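Local coordinates for protein hydrogenase maturation factor (Thermoanaerobacter tengcongensis, PDB 3VTH) that probably transfers the carbamoyl group of carbamoyl phosphate to the C-terminal cysteine of HypE, using ATP, in the maturation of [NiFe]-hydrogenases, at residues 245-250 and 326-331. Sequence-based numbering, arbitrary orientation.
Sequences KKRYGK and VMTSGN. With MG (magnesium ion), chain G; APC (diphosphomethylphosphonic acid adenosyl ester), chain F.
Lys245 meets Thr328 tip to tip. Its NZ donates to Thr328 OG1 (2.8 Å) and to a lone pair of Ser329 O (2.8 Å). A third bond runs from NZ to the APC gamma-phosphate oxygen O1G. CG anti to the backbone N (chi1 -165°) and an extended chain carry NZ that far. With an alanine here, Thr328 OG1, Ser329 O and APC O1G would probably all lose this charged donor.

Thr328 OG1 in turn donates a hydrogen bond to APC O1A (2.6 Å). It also lies over one face of the Arg247 guanidinium, with Lys250 CB over the opposite face and APC C3A at the edge. Arg247 NH2 bonds Pro251 O and lies 2.9 Å from APC O1A. Lys250 NZ donates to APC O2B.

Ser329 OG binds magnesium at 2.1 Å and donates to Asn331 OD1. APC O1G, O1B and O2A and a water also bind the ion. Ser329 N bonds APC O2A, and Asn331 ND2 makes a nearly straight bond to O1G (172°). Lys245, Arg247, Lys250 and magnesium thus gather round the phosphate chain of this ATP analogue, as expected of a YrdC-like nucleotide site.

Lys246 ends helix 235-245 as the C-prime residue of a Schellman motif. The following loop runs to strand 254-255. Strand 325-329 pairs with strands 226-229 and 254-255, and Thr328 packs on Leu241 of the helix.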
loop_
_atom_site.group_PDB
_atom_site.type_symbol
_atom_site.label_atom_id
_atom_site.label_comp_id
_atom_site.label_asym_id
_atom_site.label_seq_id
_atom_site.Cartn_x
_atom_site.Cartn_y
_atom_site.Cartn_z
ATOM N N LYS A 245 -8.633 19.553 10.672
ATOM C CA LYS A 245 -8.285 18.874 9.422
ATOM C C LYS A 245 -9.491 18.772 8.466
ATOM O O LYS A 245 -9.313 18.666 7.246
ATOM C CB LYS A 245 -7.644 17.497 9.684
ATOM C CG LYS A 245 -6.939 16.909 8.440
ATOM C CD LYS A 245 -6.171 15.603 8.711
ATOM C CE LYS A 245 -5.754 14.962 7.383
ATOM N NZ LYS A 245 -4.921 13.733 7.569
ATOM N N LYS A 246 -10.701 18.848 9.021
ATOM C CA LYS A 246 -11.955 18.682 8.269
ATOM C C LYS A 246 -12.113 17.230 7.788
ATOM O O LYS A 246 -12.651 16.962 6.709
ATOM C CB LYS A 246 -12.069 19.700 7.111
ATOM C CG LYS A 246 -12.217 21.152 7.569
ATOM C CD LYS A 246 -11.564 22.126 6.595
ATOM C CE LYS A 246 -11.465 23.546 7.182
ATOM N NZ LYS A 246 -12.726 24.325 7.009
ATOM N N ARG A 247 -11.636 16.300 8.612
ATOM C CA ARG A 247 -11.672 14.857 8.331
ATOM C C ARG A 247 -12.594 14.224 9.369
ATOM O O ARG A 247 -12.155 13.874 10.474
ATOM C CB ARG A 247 -10.259 14.297 8.468
ATOM C CG ARG A 247 -10.055 12.843 8.078
ATOM C CD ARG A 247 -8.572 12.528 8.291
ATOM N NE ARG A 247 -8.215 11.140 8.030
ATOM C CZ ARG A 247 -8.525 10.118 8.824
ATOM N NH1 ARG A 247 -9.236 10.319 9.924
ATOM N NH2 ARG A 247 -8.139 8.894 8.510
ATOM N N TYR A 248 -13.872 14.081 9.024
ATOM C CA TYR A 248 -14.889 13.792 10.036
ATOM C C TYR A 248 -15.301 12.334 10.206
ATOM O O TYR A 248 -15.855 11.966 11.258
ATOM C CB TYR A 248 -16.132 14.643 9.804
ATOM C CG TYR A 248 -16.023 16.049 10.351
ATOM C CD1 TYR A 248 -16.106 16.295 11.727
ATOM C CD2 TYR A 248 -15.855 17.140 9.492
ATOM C CE1 TYR A 248 -16.016 17.602 12.236
ATOM C CE2 TYR A 248 -15.766 18.444 9.984
ATOM C CZ TYR A 248 -15.849 18.668 11.355
ATOM O OH TYR A 248 -15.766 19.957 11.838
ATOM N N GLY A 249 -15.066 11.517 9.184
ATOM C CA GLY A 249 -15.546 10.136 9.211
ATOM C C GLY A 249 -14.483 9.054 9.171
ATOM O O GLY A 249 -14.606 8.039 9.869
ATOM N N LYS A 250 -13.461 9.247 8.339
ATOM C CA LYS A 250 -12.427 8.238 8.154
ATOM C C LYS A 250 -11.734 7.953 9.490
ATOM O O LYS A 250 -11.375 8.893 10.210
ATOM C CB LYS A 250 -11.380 8.703 7.137
ATOM C CG LYS A 250 -11.780 8.611 5.658
ATOM C CD LYS A 250 -10.505 8.829 4.803
ATOM C CE LYS A 250 -10.790 8.808 3.295
ATOM N NZ LYS A 250 -9.580 9.228 2.517
ATOM N N VAL A 326 -2.756 9.282 17.997
ATOM C CA VAL A 326 -3.173 9.383 16.602
ATOM C C VAL A 326 -1.966 9.801 15.770
ATOM O O VAL A 326 -1.145 10.598 16.222
ATOM C CB VAL A 326 -4.286 10.436 16.440
ATOM C CG1 VAL A 326 -4.558 10.760 14.960
ATOM C CG2 VAL A 326 -5.555 9.951 17.128
ATOM N N MET A 327 -1.841 9.215 14.583
ATOM C CA MET A 327 -0.911 9.678 13.576
ATOM C C MET A 327 -1.708 9.737 12.285
ATOM O O MET A 327 -2.079 8.692 11.732
ATOM C CB MET A 327 0.267 8.704 13.419
ATOM C CG MET A 327 1.238 8.732 14.574
ATOM S SD MET A 327 2.164 10.279 14.585
ATOM C CE MET A 327 3.639 9.794 13.681
ATOM N N THR A 328 -1.982 10.949 11.822
ATOM C CA THR A 328 -2.708 11.144 10.577
ATOM C C THR A 328 -1.826 12.028 9.727
ATOM O O THR A 328 -1.016 12.780 10.257
ATOM C CB THR A 328 -4.136 11.743 10.805
ATOM O OG1 THR A 328 -4.874 11.728 9.569
ATOM C CG2 THR A 328 -4.074 13.166 11.344
ATOM N N SER A 329 -1.948 11.931 8.411
ATOM C CA SER A 329 -1.002 12.630 7.562
ATOM C C SER A 329 -1.203 14.144 7.687
ATOM O O SER A 329 -2.325 14.630 7.857
ATOM C CB SER A 329 -1.091 12.135 6.109
ATOM O OG SER A 329 -2.326 12.500 5.529
ATOM N N GLY A 330 -0.088 14.863 7.642
ATOM C CA GLY A 330 -0.063 16.306 7.824
ATOM C C GLY A 330 -0.399 17.038 6.544
ATOM O O GLY A 330 0.488 17.359 5.748
ATOM N N ASN A 331 -1.695 17.277 6.352
ATOM C CA ASN A 331 -2.225 18.006 5.202
ATOM C C ASN A 331 -3.659 18.412 5.520
ATOM O O ASN A 331 -4.272 17.856 6.444
ATOM C CB ASN A 331 -2.179 17.146 3.931
ATOM C CG ASN A 331 -2.686 15.722 4.157
ATOM O OD1 ASN A 331 -1.898 14.814 4.433
ATOM N ND2 ASN A 331 -4.004 15.520 4.031
HETATM MG MG MG G . -3.786 11.192 4.725
HETATM P PG APC F . -6.637 12.654 4.126
HETATM O O1G APC F . -5.248 12.734 4.705
HETATM O O2G APC F . -7.704 12.950 5.152
HETATM O O3G APC F . -6.828 13.421 2.849
HETATM P PB APC F . -6.288 9.795 4.242
HETATM O O1B APC F . -4.871 9.777 3.760
HETATM O O2B APC F . -7.153 8.658 3.736
HETATM O O3B APC F . -6.957 11.140 3.665
HETATM P PA APC F . -4.915 9.362 7.036
HETATM O O1A APC F . -5.318 9.417 8.491
HETATM O O2A APC F . -3.675 10.103 6.690
HETATM C C3A APC F . -6.367 9.915 6.060
HETATM O "O5'" APC F . -4.632 7.843 6.576
HETATM C "C5'" APC F . -4.895 6.702 7.388
HETATM C "C4'" APC F . -5.536 5.628 6.514
HETATM O "O4'" APC F . -5.670 4.458 7.328
HETATM C "C3'" APC F . -6.941 6.051 6.076
HETATM O "O3'" APC F . -7.205 5.696 4.708
HETATM C "C2'" APC F . -7.850 5.231 6.968
HETATM O "O2'" APC F . -9.159 5.036 6.399
HETATM C "C1'" APC F . -7.011 3.980 7.221
HETATM N N9 APC F . -7.483 3.413 8.479
HETATM C C8 APC F . -7.235 3.862 9.739
HETATM N N7 APC F . -7.897 3.094 10.640
HETATM C C5 APC F . -8.577 2.155 9.948
HETATM C C6 APC F . -9.485 1.031 10.267
HETATM N N6 APC F . -9.803 0.737 11.545
HETATM N N1 APC F . -9.981 0.306 9.240
HETATM C C2 APC F . -9.666 0.565 7.954
HETATM N N3 APC F . -8.859 1.568 7.573
HETATM C C4 APC F . -8.299 2.371 8.521
HETATM O O HOH W 1 -2.976 11.985 2.814
#